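Local atomic coordinates of cyclopropane mycolic acid synthase 1 (Mycobacterium tuberculosis, PDB entry 1KPH), a protein that catalyses the conversion of a double bond in alpha mycolic acids to a cyclopropane ring at the distal position, taking the methylene group from S-adenosyl-L-methionine. Residues 13-18 and 260-265; 80-83 and 87-90; 146-151 and 216-221. All blocks are in the same frame, centred on the assembly; numbering follows the deposited sequence.

Contact 1. Residues 13-18 and 260-265; sequences QAHYDL and ERYMKY. With 10A (didecyl-dimethyl-ammonium), chain G.
Y262, early in helix 256-275, reaches across to H15 and L18 with its hydroxyl end. Its CB sets out toward segment 13-18, and OH comes to lie over one face of the H15 imidazole, 3.0 Å from H15 CE1. The two rings lie near parallel, with planes 29° apart, but are slid so far along each other that they scarcely overlap; the phenol oxygen rather than the ring does the covering. H15 is presented by its first torsion, which sets CG anti to the backbone N (chi1 -174°) and swings the imidazole to the far helix. Its two nitrogens are fixed from outside the pair, ND1 by the carbonyl of I199 and NE2 by the hydroxyl of Y33; two ring nitrogens let histidine meet both partners at once. From the opposite direction L18 brings one methyl, CD2, to 3.9 Å from Y262 CZ, a branched apolar end that packs beside the hydroxyl end of the phenol. One turn further on, Y265 sends CE2 to the edge of the same imidazole, 4.2 Å from H15 CE1. Its OH is hydrogen-bonded to Y33 and also lies 3.2 Å from C14 of the bound didecyl-dimethyl-ammonium. Y16, which has H15 CD2 over the centre of one ring face, is hydrogen-bonded to H141 and puts OH 3.2 Å from C11, a methyl on the quaternary nitrogen. Tyrosines of two helices thus meet the ligand, Y16 at the ammonium head and Y265 at the start of one decyl chain, in the pocket where the substrate's acyl chain probably lies.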
ATOM      1  N   GLN A  13      -4.827   9.517   8.854  1.00 24.94           N
ATOM      2  CA  GLN A  13      -4.060   9.663  10.083  1.00 25.74           C
ATOM      3  C   GLN A  13      -4.686   8.868  11.220  1.00 25.90           C
ATOM      4  O   GLN A  13      -3.995   8.448  12.149  1.00 25.41           O
ATOM      5  CB  GLN A  13      -3.960  11.141  10.473  1.00 25.63           C
ATOM      6  CG  GLN A  13      -2.969  11.932   9.633  1.00 25.87           C
ATOM      7  CD  GLN A  13      -2.962  13.411   9.977  1.00 28.81           C
ATOM      8  OE1 GLN A  13      -3.091  13.789  11.141  1.00 28.91           O
ATOM      9  NE2 GLN A  13      -2.793  14.254   8.965  1.00 27.33           N
ATOM     10  N   ALA A  14      -5.998   8.658  11.146  1.00 25.86           N
ATOM     11  CA  ALA A  14      -6.694   7.905  12.184  1.00 25.87           C
ATOM     12  C   ALA A  14      -6.055   6.532  12.373  1.00 26.30           C
ATOM     13  O   ALA A  14      -5.984   6.015  13.491  1.00 26.85           O
ATOM     14  CB  ALA A  14      -8.169   7.751  11.821  1.00 26.63           C
ATOM     15  N   HIS A  15      -5.574   5.952  11.279  1.00 24.73           N
ATOM     16  CA  HIS A  15      -4.958   4.634  11.333  1.00 24.22           C
ATOM     17  C   HIS A  15      -3.440   4.632  11.527  1.00 22.66           C
ATOM     18  O   HIS A  15      -2.940   4.071  12.499  1.00 24.20           O
ATOM     19  CB  HIS A  15      -5.288   3.850  10.061  1.00 21.41           C
ATOM     20  CG  HIS A  15      -4.818   2.427  10.092  1.00 22.90           C
ATOM     21  ND1 HIS A  15      -5.571   1.406  10.629  1.00 20.17           N
ATOM     22  CD2 HIS A  15      -3.650   1.865   9.700  1.00 21.53           C
ATOM     23  CE1 HIS A  15      -4.888   0.277  10.567  1.00 21.33           C
ATOM     24  NE2 HIS A  15      -3.718   0.529  10.008  1.00 20.54           N
ATOM     25  N   TYR A  16      -2.716   5.271  10.613  1.00 24.37           N
ATOM     26  CA  TYR A  16      -1.251   5.274  10.660  1.00 24.69           C
ATOM     27  C   TYR A  16      -0.551   6.130  11.708  1.00 26.11           C
ATOM     28  O   TYR A  16       0.628   5.907  11.994  1.00 24.91           O
ATOM     29  CB  TYR A  16      -0.690   5.603   9.275  1.00 22.89           C
ATOM     30  CG  TYR A  16      -1.273   4.732   8.184  1.00 21.83           C
ATOM     31  CD1 TYR A  16      -2.402   5.136   7.475  1.00 21.03           C
ATOM     32  CD2 TYR A  16      -0.723   3.483   7.890  1.00 18.93           C
ATOM     33  CE1 TYR A  16      -2.973   4.320   6.498  1.00 22.83           C
ATOM     34  CE2 TYR A  16      -1.287   2.660   6.915  1.00 21.44           C
ATOM     35  CZ  TYR A  16      -2.412   3.084   6.223  1.00 22.40           C
ATOM     36  OH  TYR A  16      -2.979   2.278   5.258  1.00 22.47           O
ATOM     37  N   ASP A  17      -1.243   7.107  12.282  1.00 25.87           N
ATOM     38  CA  ASP A  17      -0.600   7.920  13.306  1.00 27.11           C
ATOM     39  C   ASP A  17      -0.921   7.408  14.699  1.00 27.69           C
ATOM     40  O   ASP A  17      -0.734   8.112  15.690  1.00 28.49           O
ATOM     41  CB  ASP A  17      -0.990   9.392  13.177  1.00 28.23           C
ATOM     42  CG  ASP A  17      -0.237  10.090  12.066  1.00 29.73           C
ATOM     43  OD1 ASP A  17       0.918   9.690  11.797  1.00 29.30           O
ATOM     44  OD2 ASP A  17      -0.785  11.043  11.473  1.00 32.31           O
ATOM     45  N   LEU A  18      -1.387   6.166  14.766  1.00 27.35           N
ATOM     46  CA  LEU A  18      -1.717   5.538  16.039  1.00 27.70           C
ATOM     47  C   LEU A  18      -0.489   5.516  16.940  1.00 29.18           C
ATOM     48  O   LEU A  18      -0.553   5.937  18.093  1.00 29.48           O
ATOM     49  CB  LEU A  18      -2.209   4.108  15.807  1.00 28.79           C
ATOM     50  CG  LEU A  18      -2.603   3.276  17.030  1.00 28.77           C
ATOM     51  CD1 LEU A  18      -3.795   3.911  17.721  1.00 29.99           C
ATOM     52  CD2 LEU A  18      -2.944   1.860  16.596  1.00 29.13           C
ATOM     53  N   GLU A 260      -7.230  -6.027  20.638  1.00 31.61           N
ATOM     54  CA  GLU A 260      -8.323  -6.892  20.193  1.00 32.18           C
ATOM     55  C   GLU A 260      -8.825  -6.497  18.813  1.00 29.98           C
ATOM     56  O   GLU A 260      -9.094  -7.347  17.968  1.00 30.05           O
ATOM     57  CB  GLU A 260      -9.493  -6.827  21.181  1.00 35.46           C
ATOM     58  CG  GLU A 260      -9.197  -7.409  22.553  1.00 40.34           C
ATOM     59  CD  GLU A 260      -8.763  -8.858  22.484  1.00 43.23           C
ATOM     60  OE1 GLU A 260      -9.484  -9.671  21.863  1.00 45.16           O
ATOM     61  OE2 GLU A 260      -7.702  -9.183  23.053  1.00 44.41           O
ATOM     62  N   ARG A 261      -8.959  -5.197  18.596  1.00 29.74           N
ATOM     63  CA  ARG A 261      -9.434  -4.688  17.322  1.00 29.86           C
ATOM     64  C   ARG A 261      -8.467  -5.052  16.198  1.00 28.45           C
ATOM     65  O   ARG A 261      -8.882  -5.522  15.140  1.00 28.32           O
ATOM     66  CB  ARG A 261      -9.607  -3.172  17.404  1.00 31.97           C
ATOM     67  CG  ARG A 261     -10.251  -2.543  16.180  1.00 36.27           C
ATOM     68  CD  ARG A 261     -10.689  -1.124  16.488  1.00 39.16           C
ATOM     69  NE  ARG A 261      -9.569  -0.301  16.930  1.00 43.27           N
ATOM     70  CZ  ARG A 261      -9.691   0.922  17.437  1.00 44.69           C
ATOM     71  NH1 ARG A 261     -10.890   1.471  17.571  1.00 45.02           N
ATOM     72  NH2 ARG A 261      -8.611   1.598  17.806  1.00 45.15           N
ATOM     73  N   TYR A 262      -7.175  -4.844  16.426  1.00 26.79           N
ATOM     74  CA  TYR A 262      -6.194  -5.164  15.398  1.00 26.33           C
ATOM     75  C   TYR A 262      -6.044  -6.654  15.123  1.00 24.40           C
ATOM     76  O   TYR A 262      -5.794  -7.049  13.987  1.00 25.52           O
ATOM     77  CB  TYR A 262      -4.839  -4.534  15.726  1.00 23.74           C
ATOM     78  CG  TYR A 262      -4.729  -3.132  15.174  1.00 25.24           C
ATOM     79  CD1 TYR A 262      -5.472  -2.089  15.724  1.00 23.22           C
ATOM     80  CD2 TYR A 262      -3.953  -2.865  14.045  1.00 25.05           C
ATOM     81  CE1 TYR A 262      -5.452  -0.819  15.166  1.00 24.08           C
ATOM     82  CE2 TYR A 262      -3.927  -1.593  13.475  1.00 26.11           C
ATOM     83  CZ  TYR A 262      -4.681  -0.577  14.044  1.00 25.68           C
ATOM     84  OH  TYR A 262      -4.670   0.681  13.495  1.00 25.60           O
ATOM     85  N   MET A 263      -6.195  -7.487  16.146  1.00 24.92           N
ATOM     86  CA  MET A 263      -6.093  -8.926  15.922  1.00 24.05           C
ATOM     87  C   MET A 263      -7.285  -9.351  15.065  1.00 23.35           C
ATOM     88  O   MET A 263      -7.143 -10.123  14.117  1.00 22.41           O
ATOM     89  CB  MET A 263      -6.109  -9.691  17.248  1.00 26.40           C
ATOM     90  CG  MET A 263      -4.799  -9.651  18.023  1.00 27.32           C
ATOM     91  SD  MET A 263      -3.419 -10.388  17.103  1.00 27.95           S
ATOM     92  CE  MET A 263      -3.898 -12.135  17.093  1.00 24.92           C
ATOM     93  N   LYS A 264      -8.461  -8.836  15.406  1.00 23.57           N
ATOM     94  CA  LYS A 264      -9.678  -9.155  14.670  1.00 24.23           C
ATOM     95  C   LYS A 264      -9.519  -8.746  13.209  1.00 22.97           C
ATOM     96  O   LYS A 264      -9.935  -9.466  12.301  1.00 22.70           O
ATOM     97  CB  LYS A 264     -10.876  -8.427  15.291  1.00 25.89           C
ATOM     98  CG  LYS A 264     -12.190  -8.590  14.528  1.00 29.08           C
ATOM     99  CD  LYS A 264     -13.322  -7.837  15.226  1.00 30.49           C
ATOM    100  CE  LYS A 264     -14.620  -7.908  14.436  1.00 32.02           C
ATOM    101  NZ  LYS A 264     -15.712  -7.165  15.125  1.00 32.71           N
ATOM    102  N   TYR A 265      -8.903  -7.590  12.996  1.00 22.07           N
ATOM    103  CA  TYR A 265      -8.676  -7.067  11.656  1.00 21.72           C
ATOM    104  C   TYR A 265      -7.645  -7.902  10.889  1.00 22.52           C
ATOM    105  O   TYR A 265      -7.914  -8.360   9.772  1.00 20.87           O
ATOM    106  CB  TYR A 265      -8.271  -5.583  11.771  1.00 21.27           C
ATOM    107  CG  TYR A 265      -7.147  -5.077  10.879  1.00 21.36           C
ATOM    108  CD1 TYR A 265      -7.218  -5.172   9.487  1.00 19.24           C
ATOM    109  CD2 TYR A 265      -6.023  -4.462  11.441  1.00 19.24           C
ATOM    110  CE1 TYR A 265      -6.195  -4.662   8.674  1.00 17.81           C
ATOM    111  CE2 TYR A 265      -4.998  -3.952  10.642  1.00 18.22           C
ATOM    112  CZ  TYR A 265      -5.088  -4.053   9.259  1.00 19.14           C
ATOM    113  OH  TYR A 265      -4.078  -3.529   8.474  1.00 15.22           O
TER
HETATM  114  C1  10A G1901     -14.640  -2.586   1.536  1.00 36.09           C
HETATM  115  C2  10A G1901     -13.882  -1.454   2.238  1.00 34.27           C
HETATM  116  C3  10A G1901     -12.370  -1.665   2.094  1.00 33.88           C
HETATM  117  C4  10A G1901     -11.482  -0.610   2.771  1.00 32.24           C
HETATM  118  C5  10A G1901     -10.024  -1.014   2.512  1.00 30.66           C
HETATM  119  C6  10A G1901      -8.959  -0.120   3.166  1.00 28.05           C
HETATM  120  C7  10A G1901      -7.616  -0.769   2.793  1.00 29.24           C
HETATM  121  C8  10A G1901      -6.387  -0.151   3.464  1.00 26.89           C
HETATM  122  C9  10A G1901      -5.150  -0.967   3.031  1.00 26.68           C
HETATM  123  C10 10A G1901      -3.922  -0.535   3.833  1.00 23.43           C
HETATM  124  N1  10A G1901      -2.595  -1.310   3.792  1.00 21.58           N
HETATM  125  C11 10A G1901      -1.681  -0.627   4.788  1.00 21.38           C
HETATM  126  C12 10A G1901      -1.930  -1.195   2.444  1.00 19.95           C
HETATM  127  C13 10A G1901      -2.666  -2.815   4.097  1.00 21.33           C
HETATM  128  C14 10A G1901      -3.282  -3.382   5.414  1.00 21.43           C
HETATM  129  C15 10A G1901      -3.610  -4.895   5.428  1.00 20.82           C
HETATM  130  C16 10A G1901      -4.658  -5.448   4.433  1.00 22.18           C
HETATM  131  C17 10A G1901      -6.084  -4.916   4.678  1.00 25.36           C
HETATM  132  C18 10A G1901      -7.117  -5.498   3.704  1.00 26.41           C
HETATM  133  C19 10A G1901      -8.513  -4.939   4.009  1.00 28.56           C
HETATM  134  C20 10A G1901      -9.537  -5.575   3.056  1.00 31.07           C
HETATM  135  C21 10A G1901     -10.957  -5.081   3.345  1.00 32.57           C
HETATM  136  C22 10A G1901     -11.918  -5.774   2.379  1.00 34.49           C

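Contact 2. Residues 80-83 and 87-90; sequences MRAV and DVNV
V83 and D87 approach to 4.6 Å between their CA atoms where helix 77-86 gives way to strand 89-93, and D87, the first residue to leave the helix, turns the chain with positive phi (59°). Its amide makes a weak hydrogen bond to V83 O, D87 N to V83 O being 2.9 Å with a bent N-H...O angle of 128°. A water lies within hydrogen-bonding distance of both V83 O and D87 OD1 and can link the carboxylate to the helix end; R114 forms a salt bridge with that carboxylate oxygen, an acidic side chain suiting both tasks. Beyond the turn the contact becomes apolar. A82 offers a single methyl, small enough for the strand to lie close: CB touches V88 CG2 at 3.8 Å and V90 CG1 at 4.0 Å. V83 crosses V90 at about a right angle, and its CG2, anti to the carbonyl carbon, packs on V90 CG2 at 3.6 Å. That V83 methyl also sits 3.5 Å from V88 O, a buried carbonyl with no polar partner in the model. Beta-branched V88 and V90 suit their extended backbone and present methyls to A82 and V83. A82 and V88 also touch L68 of strand 67-71, while V83 and V90 reach K116. This is the helix-to-strand return of a right-handed beta-alpha-beta crossover, the first such unit in the Rossmann-type fold of S-adenosylmethionine-dependent methyltransferases.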
ATOM      1  N   MET A  80      13.829   4.157   0.072  1.00 16.55           N
ATOM      2  CA  MET A  80      15.232   3.921   0.384  1.00 16.56           C
ATOM      3  C   MET A  80      15.830   2.774  -0.426  1.00 15.18           C
ATOM      4  O   MET A  80      17.014   2.801  -0.757  1.00 16.02           O
ATOM      5  CB  MET A  80      15.404   3.668   1.881  1.00 15.71           C
ATOM      6  CG  MET A  80      14.908   4.817   2.771  1.00 17.02           C
ATOM      7  SD  MET A  80      15.425   6.466   2.234  1.00 23.37           S
ATOM      8  CE  MET A  80      17.177   6.443   2.653  1.00 20.64           C
ATOM      9  N   ARG A  81      15.017   1.770  -0.739  1.00 15.40           N
ATOM     10  CA  ARG A  81      15.470   0.634  -1.544  1.00 14.46           C
ATOM     11  C   ARG A  81      15.743   1.151  -2.955  1.00 14.33           C
ATOM     12  O   ARG A  81      16.736   0.784  -3.591  1.00 14.11           O
ATOM     13  CB  ARG A  81      14.388  -0.447  -1.590  1.00 15.74           C
ATOM     14  CG  ARG A  81      14.668  -1.619  -2.535  1.00 18.46           C
ATOM     15  CD  ARG A  81      15.798  -2.483  -2.034  1.00 18.08           C
ATOM     16  NE  ARG A  81      15.958  -3.729  -2.788  1.00 18.60           N
ATOM     17  CZ  ARG A  81      16.869  -4.651  -2.491  1.00 18.17           C
ATOM     18  NH1 ARG A  81      17.684  -4.460  -1.465  1.00 20.41           N
ATOM     19  NH2 ARG A  81      16.980  -5.756  -3.215  1.00 15.29           N
ATOM     20  N   ALA A  82      14.854   2.012  -3.439  1.00 13.59           N
ATOM     21  CA  ALA A  82      15.006   2.590  -4.767  1.00 12.94           C
ATOM     22  C   ALA A  82      16.335   3.342  -4.831  1.00 14.26           C
ATOM     23  O   ALA A  82      17.085   3.218  -5.797  1.00 15.23           O
ATOM     24  CB  ALA A  82      13.845   3.539  -5.064  1.00 11.21           C
ATOM     25  N   VAL A  83      16.622   4.120  -3.791  1.00 15.26           N
ATOM     26  CA  VAL A  83      17.869   4.877  -3.730  1.00 15.86           C
ATOM     27  C   VAL A  83      19.095   3.964  -3.660  1.00 17.38           C
ATOM     28  O   VAL A  83      19.990   4.024  -4.506  1.00 20.53           O
ATOM     29  CB  VAL A  83      17.903   5.799  -2.486  1.00 16.32           C
ATOM     30  CG1 VAL A  83      19.293   6.415  -2.325  1.00 14.94           C
ATOM     31  CG2 VAL A  83      16.860   6.891  -2.615  1.00 16.18           C
ATOM     32  N   ASP A  87      19.720   3.320  -7.345  1.00 17.13           N
ATOM     33  CA  ASP A  87      20.390   4.601  -7.546  1.00 18.15           C
ATOM     34  C   ASP A  87      19.584   5.708  -8.230  1.00 17.44           C
ATOM     35  O   ASP A  87      20.082   6.384  -9.137  1.00 17.67           O
ATOM     36  CB  ASP A  87      21.693   4.356  -8.314  1.00 19.35           C
ATOM     37  CG  ASP A  87      22.640   5.536  -8.253  1.00 19.22           C
ATOM     38  OD1 ASP A  87      22.637   6.251  -7.232  1.00 15.83           O
ATOM     39  OD2 ASP A  87      23.407   5.735  -9.217  1.00 20.85           O
ATOM     40  N   VAL A  88      18.347   5.902  -7.786  1.00 16.86           N
ATOM     41  CA  VAL A  88      17.492   6.945  -8.338  1.00 17.32           C
ATOM     42  C   VAL A  88      17.173   7.944  -7.236  1.00 19.07           C
ATOM     43  O   VAL A  88      17.322   7.633  -6.052  1.00 19.09           O
ATOM     44  CB  VAL A  88      16.156   6.374  -8.851  1.00 17.70           C
ATOM     45  CG1 VAL A  88      16.412   5.314  -9.909  1.00 19.01           C
ATOM     46  CG2 VAL A  88      15.361   5.789  -7.688  1.00 18.04           C
ATOM     47  N   ASN A  89      16.758   9.145  -7.632  1.00 18.09           N
ATOM     48  CA  ASN A  89      16.367  10.180  -6.681  1.00 18.69           C
ATOM     49  C   ASN A  89      14.944   9.783  -6.315  1.00 18.42           C
ATOM     50  O   ASN A  89      14.308   9.035  -7.059  1.00 18.13           O
ATOM     51  CB  ASN A  89      16.335  11.559  -7.351  1.00 17.88           C
ATOM     52  CG  ASN A  89      17.673  11.959  -7.927  1.00 18.61           C
ATOM     53  OD1 ASN A  89      17.782  12.260  -9.116  1.00 19.67           O
ATOM     54  ND2 ASN A  89      18.701  11.968  -7.085  1.00 19.18           N
ATOM     55  N   VAL A  90      14.430  10.282  -5.198  1.00 17.38           N
ATOM     56  CA  VAL A  90      13.077   9.922  -4.804  1.00 18.51           C
ATOM     57  C   VAL A  90      12.289  11.048  -4.160  1.00 19.31           C
ATOM     58  O   VAL A  90      12.852  12.000  -3.614  1.00 20.62           O
ATOM     59  CB  VAL A  90      13.069   8.722  -3.816  1.00 17.92           C
ATOM     60  CG1 VAL A  90      13.561   7.465  -4.509  1.00 17.56           C
ATOM     61  CG2 VAL A  90      13.942   9.039  -2.602  1.00 16.86           C
TER
HETATM   62  O   HOH W   1      22.673   4.663  -5.027  1.00 20.69           O

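Contact 3. Residues 146-151 and 216-221; sequences RYDAFF and SANGFT
D148 has CG anti to its main-chain nitrogen (chi1 -175°), while N218 carries CG anti to its carbonyl carbon (chi1 -78°), and these two settings bring carboxylate and amide together between helix 147-157 and the turn after helix 208-217. N218 ND2 donates to D148 OD2 over 3.3 Å, arriving from above the carboxylate plane, 73° out of it. A water donates to both D148 OD1 and N218 OD1, at 2.7 Å from each, and closes a second link. An asparagine suits this place because its amide can give a proton and take one; ND2 is also hydrogen-bonded to C214 O. Next to these polar groups, F151 CB rests 3.4 Å from N218 ND2. The chain then turns at G219, the C-prime residue of a Schellman motif that ends helix 208-217; its positive phi is easy for glycine. The turn delivers F220, whose CD1 meets the edge of the F151 ring, 4.0 Å from F151 CD2, while F220 CE1 lies 3.3 Å from F151 O. Helix 147-157 is thereby joined to the end of helix 208-217 and to the start of strand 221-227, with F151 lying on M164 and L166 of strand 163-171 and F220 meeting H155 edge-to-face.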
ATOM      1  N   ARG A 146     -12.178   9.798  -6.420  1.00 31.69           N
ATOM      2  CA  ARG A 146     -10.957  10.474  -6.836  1.00 30.55           C
ATOM      3  C   ARG A 146     -10.049   9.662  -7.753  1.00 29.67           C
ATOM      4  O   ARG A 146      -8.995  10.149  -8.165  1.00 29.19           O
ATOM      5  CB  ARG A 146     -10.166  10.932  -5.610  1.00 31.00           C
ATOM      6  CG  ARG A 146     -10.908  11.944  -4.755  1.00 32.23           C
ATOM      7  CD  ARG A 146     -10.009  12.567  -3.701  1.00 33.47           C
ATOM      8  NE  ARG A 146     -10.755  13.493  -2.855  1.00 34.10           N
ATOM      9  CZ  ARG A 146     -10.226  14.200  -1.864  1.00 35.81           C
ATOM     10  NH1 ARG A 146      -8.932  14.097  -1.580  1.00 36.08           N
ATOM     11  NH2 ARG A 146     -10.997  15.009  -1.149  1.00 36.45           N
ATOM     12  N   TYR A 147     -10.457   8.438  -8.080  1.00 26.91           N
ATOM     13  CA  TYR A 147      -9.653   7.582  -8.951  1.00 26.58           C
ATOM     14  C   TYR A 147      -9.293   8.262 -10.264  1.00 25.21           C
ATOM     15  O   TYR A 147      -8.135   8.278 -10.666  1.00 25.38           O
ATOM     16  CB  TYR A 147     -10.391   6.277  -9.255  1.00 24.93           C
ATOM     17  CG  TYR A 147     -10.503   5.315  -8.092  1.00 23.62           C
ATOM     18  CD1 TYR A 147     -11.255   4.145  -8.213  1.00 25.02           C
ATOM     19  CD2 TYR A 147      -9.856   5.558  -6.876  1.00 23.45           C
ATOM     20  CE1 TYR A 147     -11.365   3.243  -7.162  1.00 23.14           C
ATOM     21  CE2 TYR A 147      -9.962   4.657  -5.811  1.00 21.62           C
ATOM     22  CZ  TYR A 147     -10.721   3.501  -5.966  1.00 22.45           C
ATOM     23  OH  TYR A 147     -10.841   2.595  -4.936  1.00 24.30           O
ATOM     24  N   ASP A 148     -10.292   8.822 -10.934  1.00 26.29           N
ATOM     25  CA  ASP A 148     -10.068   9.491 -12.206  1.00 25.58           C
ATOM     26  C   ASP A 148      -9.067  10.638 -12.078  1.00 25.36           C
ATOM     27  O   ASP A 148      -8.202  10.816 -12.935  1.00 23.35           O
ATOM     28  CB  ASP A 148     -11.399  10.010 -12.761  1.00 27.20           C
ATOM     29  CG  ASP A 148     -11.254  10.618 -14.138  1.00 27.31           C
ATOM     30  OD1 ASP A 148     -11.098  11.856 -14.237  1.00 29.30           O
ATOM     31  OD2 ASP A 148     -11.283   9.851 -15.119  1.00 27.79           O
ATOM     32  N   ALA A 149      -9.186  11.412 -11.004  1.00 24.80           N
ATOM     33  CA  ALA A 149      -8.283  12.535 -10.782  1.00 26.22           C
ATOM     34  C   ALA A 149      -6.858  12.034 -10.586  1.00 26.24           C
ATOM     35  O   ALA A 149      -5.904  12.628 -11.092  1.00 25.28           O
ATOM     36  CB  ALA A 149      -8.727  13.334  -9.565  1.00 25.47           C
ATOM     37  N   PHE A 150      -6.715  10.937  -9.849  1.00 25.51           N
ATOM     38  CA  PHE A 150      -5.396  10.376  -9.607  1.00 24.72           C
ATOM     39  C   PHE A 150      -4.693   9.982 -10.903  1.00 23.64           C
ATOM     40  O   PHE A 150      -3.559  10.395 -11.150  1.00 24.99           O
ATOM     41  CB  PHE A 150      -5.484   9.158  -8.686  1.00 23.05           C
ATOM     42  CG  PHE A 150      -4.153   8.516  -8.423  1.00 24.27           C
ATOM     43  CD1 PHE A 150      -3.149   9.219  -7.760  1.00 23.04           C
ATOM     44  CD2 PHE A 150      -3.882   7.231  -8.886  1.00 23.32           C
ATOM     45  CE1 PHE A 150      -1.892   8.655  -7.565  1.00 24.08           C
ATOM     46  CE2 PHE A 150      -2.624   6.656  -8.695  1.00 22.99           C
ATOM     47  CZ  PHE A 150      -1.629   7.369  -8.035  1.00 23.11           C
ATOM     48  N   PHE A 151      -5.357   9.185 -11.736  1.00 23.65           N
ATOM     49  CA  PHE A 151      -4.747   8.762 -12.994  1.00 24.19           C
ATOM     50  C   PHE A 151      -4.489   9.934 -13.937  1.00 25.18           C
ATOM     51  O   PHE A 151      -3.563   9.897 -14.752  1.00 24.70           O
ATOM     52  CB  PHE A 151      -5.614   7.714 -13.692  1.00 23.98           C
ATOM     53  CG  PHE A 151      -5.547   6.355 -13.053  1.00 24.80           C
ATOM     54  CD1 PHE A 151      -6.372   6.028 -11.983  1.00 22.94           C
ATOM     55  CD2 PHE A 151      -4.636   5.405 -13.513  1.00 23.13           C
ATOM     56  CE1 PHE A 151      -6.291   4.774 -11.379  1.00 24.22           C
ATOM     57  CE2 PHE A 151      -4.547   4.150 -12.916  1.00 25.28           C
ATOM     58  CZ  PHE A 151      -5.378   3.834 -11.846  1.00 23.69           C
ATOM     59  N   SER A 216      -7.301   3.405 -18.538  1.00 28.35           N
ATOM     60  CA  SER A 216      -7.524   3.579 -19.968  1.00 30.07           C
ATOM     61  C   SER A 216      -8.122   4.947 -20.301  1.00 29.63           C
ATOM     62  O   SER A 216      -7.665   5.627 -21.223  1.00 29.78           O
ATOM     63  CB  SER A 216      -8.437   2.463 -20.480  1.00 30.18           C
ATOM     64  OG  SER A 216      -9.575   2.316 -19.648  1.00 32.18           O
ATOM     65  N   ALA A 217      -9.135   5.352 -19.541  1.00 28.58           N
ATOM     66  CA  ALA A 217      -9.800   6.634 -19.762  1.00 28.08           C
ATOM     67  C   ALA A 217      -8.853   7.823 -19.608  1.00 28.39           C
ATOM     68  O   ALA A 217      -9.122   8.915 -20.119  1.00 25.33           O
ATOM     69  CB  ALA A 217     -10.973   6.780 -18.800  1.00 28.80           C
ATOM     70  N   ASN A 218      -7.743   7.613 -18.906  1.00 28.28           N
ATOM     71  CA  ASN A 218      -6.787   8.689 -18.695  1.00 28.45           C
ATOM     72  C   ASN A 218      -5.519   8.550 -19.523  1.00 29.10           C
ATOM     73  O   ASN A 218      -4.499   9.177 -19.228  1.00 30.07           O
ATOM     74  CB  ASN A 218      -6.457   8.808 -17.208  1.00 28.71           C
ATOM     75  CG  ASN A 218      -7.554   9.510 -16.431  1.00 28.51           C
ATOM     76  OD1 ASN A 218      -7.777  10.707 -16.604  1.00 29.01           O
ATOM     77  ND2 ASN A 218      -8.254   8.768 -15.583  1.00 27.30           N
ATOM     78  N   GLY A 219      -5.590   7.719 -20.560  1.00 28.47           N
ATOM     79  CA  GLY A 219      -4.460   7.548 -21.452  1.00 28.71           C
ATOM     80  C   GLY A 219      -3.439   6.463 -21.180  1.00 29.41           C
ATOM     81  O   GLY A 219      -2.440   6.383 -21.894  1.00 29.38           O
ATOM     82  N   PHE A 220      -3.666   5.629 -20.170  1.00 27.72           N
ATOM     83  CA  PHE A 220      -2.717   4.565 -19.867  1.00 27.69           C
ATOM     84  C   PHE A 220      -3.065   3.245 -20.529  1.00 28.33           C
ATOM     85  O   PHE A 220      -4.223   2.973 -20.853  1.00 28.17           O
ATOM     86  CB  PHE A 220      -2.625   4.312 -18.361  1.00 26.57           C
ATOM     87  CG  PHE A 220      -1.915   5.382 -17.601  1.00 25.47           C
ATOM     88  CD1 PHE A 220      -2.628   6.309 -16.850  1.00 25.35           C
ATOM     89  CD2 PHE A 220      -0.527   5.448 -17.609  1.00 26.20           C
ATOM     90  CE1 PHE A 220      -1.968   7.288 -16.116  1.00 26.18           C
ATOM     91  CE2 PHE A 220       0.143   6.420 -16.883  1.00 25.20           C
ATOM     92  CZ  PHE A 220      -0.579   7.344 -16.132  1.00 26.12           C
ATOM     93  N   THR A 221      -2.038   2.425 -20.713  1.00 27.66           N
ATOM     94  CA  THR A 221      -2.182   1.099 -21.285  1.00 28.14           C
ATOM     95  C   THR A 221      -1.666   0.128 -20.228  1.00 27.16           C
ATOM     96  O   THR A 221      -0.467   0.087 -19.942  1.00 26.46           O
ATOM     97  CB  THR A 221      -1.345   0.944 -22.565  1.00 29.23           C
ATOM     98  OG1 THR A 221      -1.943   1.707 -23.622  1.00 30.81           O
ATOM     99  CG2 THR A 221      -1.265  -0.515 -22.975  1.00 30.26           C
TER
HETATM  100  O   HOH W   2      -9.789  12.464 -16.532  1.00 25.51           O

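Overall arrangement
Contact 1 joins positions near the two ends of the chain, and contacts 2 and 3 both fall in the sequence between its segments, one after the other. In space contact 1 lies across the chain's centre from both, its centre about 29 Å from that of contact 2 and about 30 Å from that of contact 3; the centres of contacts 2 and 3 are about 26 Å apart, and none touches another. Contact 1 alone borders the ligands, and the side chain of Y265 is about 4 Å from that of C269, the probable active-site residue. The side chains of A82 in contact 2 and F151 in contact 3 are each about 12 Å from S-adenosyl-L-homocysteine.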